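Local coordinates for protein alpha-Amylase (Thermotoga maritima, PDB 2B5D) that belongs to glycosyl hydrolase family 57 and combines an alpha/beta domain built round a mainly parallel beta-sheet with a helical C-terminal region related to that of branching enzymes, at residues R447-M452 against I518-M523; I485-N490 against R506-T511. All coordinates share one frame; numbering follows the deposited sequence.

Interaction 1 of 2, residues R447-M452 against I518-M523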
loop_
_atom_site.group_PDB
_atom_site.type_symbol
_atom_site.label_atom_id
_atom_site.label_comp_id
_atom_site.label_asym_id
_atom_site.label_seq_id
_atom_site.Cartn_x
_atom_site.Cartn_y
_atom_site.Cartn_z
ATOM N N ARG A 447 -24.845 29.860 0.091
ATOM C CA ARG A 447 -23.765 29.213 0.836
ATOM C C ARG A 447 -23.384 27.819 0.271
ATOM O O ARG A 447 -22.192 27.480 0.156
ATOM C CB ARG A 447 -24.117 29.155 2.300
ATOM C CG ARG A 447 -23.920 30.485 3.001
ATOM C CD ARG A 447 -24.445 30.424 4.459
ATOM N NE ARG A 447 -23.714 29.441 5.260
ATOM C CZ ARG A 447 -24.235 28.703 6.238
ATOM N NH1 ARG A 447 -25.517 28.804 6.551
ATOM N NH2 ARG A 447 -23.465 27.842 6.896
ATOM N N VAL A 448 -24.386 27.058 -0.149
ATOM C CA VAL A 448 -24.153 25.718 -0.663
ATOM C C VAL A 448 -23.474 25.775 -2.028
ATOM O O VAL A 448 -22.510 25.038 -2.320
ATOM C CB VAL A 448 -25.480 24.919 -0.712
ATOM C CG1 VAL A 448 -25.393 23.646 -1.543
ATOM C CG2 VAL A 448 -25.958 24.595 0.742
ATOM N N LEU A 449 -23.991 26.650 -2.875
ATOM C CA LEU A 449 -23.475 26.806 -4.205
ATOM C C LEU A 449 -22.068 27.411 -4.162
ATOM O O LEU A 449 -21.182 26.985 -4.899
ATOM C CB LEU A 449 -24.463 27.621 -5.038
ATOM C CG LEU A 449 -25.651 26.784 -5.532
ATOM C CD1 LEU A 449 -26.698 27.663 -6.238
ATOM C CD2 LEU A 449 -25.257 25.613 -6.441
ATOM N N ASN A 450 -21.855 28.363 -3.263
ATOM C CA ASN A 450 -20.543 28.931 -3.047
ATOM C C ASN A 450 -19.476 27.904 -2.595
ATOM O O ASN A 450 -18.314 28.005 -2.981
ATOM C CB ASN A 450 -20.621 30.038 -2.002
ATOM C CG ASN A 450 -21.193 31.342 -2.536
ATOM O OD1 ASN A 450 -21.324 32.307 -1.776
ATOM N ND2 ASN A 450 -21.529 31.387 -3.817
ATOM N N GLN A 451 -19.859 26.952 -1.751
ATOM C CA GLN A 451 -18.932 25.907 -1.294
ATOM C C GLN A 451 -18.759 24.857 -2.378
ATOM O O GLN A 451 -17.658 24.346 -2.584
ATOM C CB GLN A 451 -19.382 25.281 0.050
ATOM C CG GLN A 451 -18.283 24.494 0.783
ATOM C CD GLN A 451 -17.176 25.387 1.268
ATOM O OE1 GLN A 451 -17.431 26.518 1.702
ATOM N NE2 GLN A 451 -15.931 24.895 1.210
ATOM N N MET A 452 -19.803 24.570 -3.128
ATOM C CA MET A 452 -19.581 23.714 -4.278
ATOM C C MET A 452 -18.471 24.244 -5.217
ATOM O O MET A 452 -17.601 23.484 -5.648
ATOM C CB MET A 452 -20.870 23.456 -5.028
ATOM C CG MET A 452 -21.762 22.493 -4.263
ATOM S SD MET A 452 -23.460 22.488 -4.902
ATOM C CE MET A 452 -23.314 21.464 -6.387
ATOM N N ILE A 518 -16.352 34.643 -2.415
ATOM C CA ILE A 518 -16.728 34.114 -3.722
ATOM C C ILE A 518 -18.251 34.259 -3.970
ATOM O O ILE A 518 -19.059 34.397 -3.028
ATOM C CB ILE A 518 -16.231 32.637 -3.895
ATOM C CG1 ILE A 518 -15.956 32.279 -5.366
ATOM C CG2 ILE A 518 -17.191 31.647 -3.261
ATOM C CD1 ILE A 518 -15.425 30.834 -5.581
ATOM N N ASN A 519 -18.649 34.186 -5.228
ATOM C CA ASN A 519 -20.029 34.219 -5.566
ATOM C C ASN A 519 -20.269 33.240 -6.661
ATOM O O ASN A 519 -19.788 33.446 -7.725
ATOM C CB ASN A 519 -20.381 35.603 -6.124
ATOM C CG ASN A 519 -21.906 35.784 -6.342
ATOM O OD1 ASN A 519 -22.619 34.897 -6.878
ATOM N ND2 ASN A 519 -22.382 36.947 -5.964
ATOM N N PHE A 520 -21.087 32.230 -6.437
ATOM C CA PHE A 520 -21.243 31.127 -7.380
ATOM C C PHE A 520 -21.696 31.610 -8.712
ATOM O O PHE A 520 -21.637 30.860 -9.685
ATOM C CB PHE A 520 -22.257 30.093 -6.842
ATOM C CG PHE A 520 -23.712 30.571 -6.869
ATOM C CD1 PHE A 520 -24.534 30.277 -7.955
ATOM C CD2 PHE A 520 -24.237 31.333 -5.805
ATOM C CE1 PHE A 520 -25.860 30.745 -7.995
ATOM C CE2 PHE A 520 -25.554 31.789 -5.832
ATOM C CZ PHE A 520 -26.356 31.495 -6.936
ATOM N N ARG A 521 -22.235 32.847 -8.737
ATOM C CA ARG A 521 -22.797 33.416 -9.980
ATOM C C ARG A 521 -21.782 33.691 -11.100
ATOM O O ARG A 521 -22.163 33.610 -12.317
ATOM C CB ARG A 521 -23.794 34.554 -9.698
ATOM C CG ARG A 521 -25.221 33.996 -9.340
ATOM C CD ARG A 521 -26.219 35.049 -8.817
ATOM N NE ARG A 521 -25.846 35.527 -7.492
ATOM C CZ ARG A 521 -26.445 35.185 -6.351
ATOM N NH1 ARG A 521 -27.519 34.415 -6.338
ATOM N NH2 ARG A 521 -26.000 35.667 -5.204
ATOM N N VAL A 522 -20.486 33.848 -10.727
ATOM C CA VAL A 522 -19.398 33.763 -11.746
ATOM C C VAL A 522 -19.608 32.651 -12.752
ATOM O O VAL A 522 -19.207 32.771 -13.921
ATOM C CB VAL A 522 -17.919 33.551 -11.209
ATOM C CG1 VAL A 522 -17.185 34.868 -10.973
ATOM C CG2 VAL A 522 -17.802 32.532 -10.045
ATOM N N MET A 523 -20.237 31.556 -12.347
ATOM C CA MET A 523 -20.362 30.382 -13.269
ATOM C C MET A 523 -21.522 30.489 -14.221
ATOM O O MET A 523 -21.705 29.651 -15.119
ATOM C CB MET A 523 -20.454 29.072 -12.491
ATOM C CG MET A 523 -19.160 28.741 -11.693
ATOM S SD MET A 523 -17.769 28.415 -12.805
ATOM C CE MET A 523 -18.259 26.938 -13.752
#

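Interaction 2 of 2, residues I485-N490 against R506-T511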
loop_
_atom_site.group_PDB
_atom_site.type_symbol
_atom_site.label_atom_id
_atom_site.label_comp_id
_atom_site.label_asym_id
_atom_site.label_seq_id
_atom_site.Cartn_x
_atom_site.Cartn_y
_atom_site.Cartn_z
ATOM N N ILE A 485 -13.757 16.184 -4.731
ATOM C CA ILE A 485 -14.825 15.709 -5.557
ATOM C C ILE A 485 -16.005 15.259 -4.682
ATOM O O ILE A 485 -17.150 15.671 -4.906
ATOM C CB ILE A 485 -14.362 14.572 -6.489
ATOM C CG1 ILE A 485 -13.509 15.139 -7.625
ATOM C CG2 ILE A 485 -15.568 13.841 -7.099
ATOM C CD1 ILE A 485 -12.703 14.070 -8.384
ATOM N N LYS A 486 -15.708 14.431 -3.671
ATOM C CA LYS A 486 -16.690 13.853 -2.769
ATOM C C LYS A 486 -17.454 14.924 -1.999
ATOM O O LYS A 486 -18.671 14.836 -1.887
ATOM C CB LYS A 486 -16.018 12.874 -1.786
ATOM C CG LYS A 486 -17.010 12.213 -0.792
ATOM C CD LYS A 486 -17.400 10.758 -1.215
ATOM C CE LYS A 486 -18.099 9.905 -0.073
ATOM N NZ LYS A 486 -19.553 10.287 0.171
ATOM N N ARG A 487 -16.738 15.915 -1.460
ATOM C CA ARG A 487 -17.391 17.010 -0.789
ATOM C C ARG A 487 -18.380 17.736 -1.726
ATOM O O ARG A 487 -19.512 18.078 -1.325
ATOM C CB ARG A 487 -16.337 17.967 -0.214
ATOM C CG ARG A 487 -15.533 17.350 0.912
ATOM C CD ARG A 487 -14.644 18.349 1.636
ATOM N NE ARG A 487 -13.993 17.702 2.796
ATOM C CZ ARG A 487 -12.805 18.030 3.324
ATOM N NH1 ARG A 487 -12.052 19.005 2.788
ATOM N NH2 ARG A 487 -12.341 17.369 4.400
ATOM N N PHE A 488 -17.976 17.937 -2.989
ATOM C CA PHE A 488 -18.842 18.594 -3.961
ATOM C C PHE A 488 -20.104 17.765 -4.211
ATOM O O PHE A 488 -21.215 18.320 -4.283
ATOM C CB PHE A 488 -18.088 18.868 -5.283
ATOM C CG PHE A 488 -18.955 19.430 -6.398
ATOM C CD1 PHE A 488 -18.877 20.790 -6.747
ATOM C CD2 PHE A 488 -19.807 18.606 -7.110
ATOM C CE1 PHE A 488 -19.655 21.318 -7.772
ATOM C CE2 PHE A 488 -20.595 19.115 -8.139
ATOM C CZ PHE A 488 -20.520 20.487 -8.474
ATOM N N LEU A 489 -19.944 16.452 -4.368
ATOM C CA LEU A 489 -21.092 15.604 -4.659
ATOM C C LEU A 489 -22.086 15.507 -3.487
ATOM O O LEU A 489 -23.305 15.429 -3.695
ATOM C CB LEU A 489 -20.642 14.214 -5.040
ATOM C CG LEU A 489 -19.746 14.063 -6.248
ATOM C CD1 LEU A 489 -19.101 12.667 -6.240
ATOM C CD2 LEU A 489 -20.523 14.266 -7.530
ATOM N N ASN A 490 -21.556 15.496 -2.269
ATOM C CA ASN A 490 -22.377 15.579 -1.084
ATOM C C ASN A 490 -23.234 16.810 -1.100
ATOM O O ASN A 490 -24.428 16.723 -0.855
ATOM C CB ASN A 490 -21.542 15.560 0.200
ATOM C CG ASN A 490 -20.978 14.192 0.500
ATOM O OD1 ASN A 490 -21.415 13.182 -0.060
ATOM N ND2 ASN A 490 -19.967 14.155 1.352
ATOM N N ARG A 506 -21.353 23.663 7.242
ATOM C CA ARG A 506 -20.491 24.499 8.068
ATOM C C ARG A 506 -19.136 23.841 8.274
ATOM O O ARG A 506 -18.139 24.512 8.562
ATOM C CB ARG A 506 -21.115 24.701 9.443
ATOM C CG ARG A 506 -22.294 25.613 9.486
ATOM C CD ARG A 506 -22.360 26.259 10.880
ATOM N NE ARG A 506 -22.548 25.254 11.921
ATOM C CZ ARG A 506 -23.713 24.675 12.218
ATOM N NH1 ARG A 506 -23.756 23.755 13.189
ATOM N NH2 ARG A 506 -24.832 25.001 11.552
ATOM N N TYR A 507 -19.110 22.516 8.191
ATOM C CA TYR A 507 -17.855 21.817 8.414
ATOM C C TYR A 507 -16.988 22.167 7.195
ATOM O O TYR A 507 -15.927 22.767 7.343
ATOM C CB TYR A 507 -18.047 20.300 8.629
ATOM C CG TYR A 507 -16.749 19.563 8.441
ATOM C CD1 TYR A 507 -15.643 19.893 9.216
ATOM C CD2 TYR A 507 -16.608 18.575 7.458
ATOM C CE1 TYR A 507 -14.406 19.287 9.019
ATOM C CE2 TYR A 507 -15.373 17.955 7.256
ATOM C CZ TYR A 507 -14.280 18.318 8.038
ATOM O OH TYR A 507 -13.059 17.716 7.886
ATOM N N TYR A 508 -17.488 21.846 6.006
ATOM C CA TYR A 508 -16.901 22.266 4.729
ATOM C C TYR A 508 -16.503 23.751 4.619
ATOM O O TYR A 508 -15.392 24.070 4.165
ATOM C CB TYR A 508 -17.871 21.935 3.600
ATOM C CG TYR A 508 -18.099 20.462 3.380
ATOM C CD1 TYR A 508 -19.007 20.046 2.438
ATOM C CD2 TYR A 508 -17.419 19.486 4.125
ATOM C CE1 TYR A 508 -19.236 18.720 2.180
ATOM C CE2 TYR A 508 -17.647 18.102 3.892
ATOM C CZ TYR A 508 -18.579 17.737 2.914
ATOM O OH TYR A 508 -18.869 16.410 2.603
ATOM N N GLU A 509 -17.386 24.663 5.043
ATOM C CA GLU A 509 -17.039 26.094 5.041
ATOM C C GLU A 509 -15.807 26.402 5.879
ATOM O O GLU A 509 -15.080 27.359 5.623
ATOM C CB GLU A 509 -18.210 26.974 5.490
ATOM C CG GLU A 509 -19.290 27.117 4.455
ATOM C CD GLU A 509 -20.571 27.746 5.022
ATOM O OE1 GLU A 509 -20.840 27.544 6.227
ATOM O OE2 GLU A 509 -21.325 28.440 4.263
ATOM N N TRP A 510 -15.583 25.571 6.878
ATOM C CA TRP A 510 -14.532 25.794 7.873
ATOM C C TRP A 510 -13.221 25.218 7.413
ATOM O O TRP A 510 -12.194 25.850 7.558
ATOM C CB TRP A 510 -14.946 25.106 9.195
ATOM C CG TRP A 510 -13.918 25.031 10.276
ATOM C CD1 TRP A 510 -13.317 26.071 10.911
ATOM C CD2 TRP A 510 -13.428 23.831 10.901
ATOM N NE1 TRP A 510 -12.466 25.601 11.887
ATOM C CE2 TRP A 510 -12.528 24.228 11.912
ATOM C CE3 TRP A 510 -13.680 22.448 10.705
ATOM C CZ2 TRP A 510 -11.859 23.296 12.743
ATOM C CZ3 TRP A 510 -13.009 21.528 11.503
ATOM C CH2 TRP A 510 -12.101 21.959 12.513
ATOM N N THR A 511 -13.258 23.989 6.903
ATOM C CA THR A 511 -12.035 23.334 6.530
ATOM C C THR A 511 -11.517 23.823 5.157
ATOM O O THR A 511 -10.289 24.012 4.946
ATOM C CB THR A 511 -12.126 21.772 6.632
ATOM O OG1 THR A 511 -10.818 21.232 6.415
ATOM C CG2 THR A 511 -13.077 21.173 5.633
HETATM O O HOH W 1 -9.351 19.828 3.706
#

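Interaction 1 of 2, residues R447-M452 against I518-M523
The Phe520 ring is gripped on both faces. Leu449 lies over one face and Arg521 over the opposite one, while the amide end of Asn450 meets the ring at its edge, near CD2. This packing of an aromatic ring between two side chains illustrates how the helical C-terminal region of this family 57 protein holds the segment after its last helix: residues 518-523 pack on helix 443-458. Leu449 makes a CH-pi contact, its CD1 standing 3.8 Å from the centroid of the Phe520 ring and 18° off the ring normal. Nearer the backbone, Leu449 CB closes to 3.6 Å from Phe520 CG. The ring reaches this place because CG of Phe520 sits between its own backbone N and carbonyl carbon (chi1 72°). On the far face, CG of Arg521 rides 3.5 Å above the ring plane, and the guanidinium folds back so that one of its own faces lies over Phe520 CE2. Glu446 and the carbonyl of Tyr438 hold that guanidinium in turn, by a salt bridge and a hydrogen bond. The amide plane of Asn450 is turned 50° from the ring, and its side chain reaches toward the backbone between Ile518 and Phe520, with Asn450 CG 4.0 Å from Phe520 N. The CG2 branch of Ile518 rests 4.0 Å from Asn450 CB and 3.8 Å from Asn450 O.

Interaction 2 of 2, residues I485-N490 against R506-T511
Arg487 lays its aliphatic chain across the Tyr508 ring, with CB near CE1 and CZ, CG over the face and CD alongside CE2 and CD2. The CH-pi contact puts CG of Arg487 4.0 Å from the centroid of the Tyr508 ring. Because the chain runs extended from CG to NE, the guanidinium passes the ring and arrives with one face against Thr511 CG2, which is 3.7 Å from Arg487 NH1. This head is paired with Asp512, and a water 3.0 Å from Arg487 NH1 lies at its edge, with a weak contact to Thr511 OG1; Tyr507 OH and Thr511 OG1 both hydrogen-bond Glu20 of the same chain. One turn on, Asn490 gives an almost straight hydrogen bond from ND2 to Tyr508 OH (2.8 Å, 173°), its amide nearly coplanar with the ring, so the phenol is held both over its face and at its hydroxyl. That hydroxyl also bonds to the carbonyl of Glu20 of the second subunit, and at the same interface the Tyr507 rings of the two copies stack. The axes of the two short segments come no closer than 11.7 Å, a spacing filled by the long side chains of Arg487 and Tyr508. The arrangement is that of a splayed, roughly antiparallel helical hairpin, helices 473-496 and 502-511, one side of it built into a subunit interface.

Overall arrangement
Interactions 1 and 2 lie on the same side of the chain's centre, about 13 Å apart between centres, in the helical C-terminal region. Along the chain, 447-452 comes first, then both halves of interaction 2 (485-490 and 506-511), and finally 518-523, so the last segment returns to the helix that opened the series. Helix 443-458 is the common element: it meets 518-523 as well as helices 473-496 and 502-511. A salt bridge from Arg447 NH2 to Glu509 OE1 (2.7 Å) and packing of Met452 on Phe488 join the two contacts directly. Only interaction 2 reaches the second subunit, which links the internal packing to the assembly.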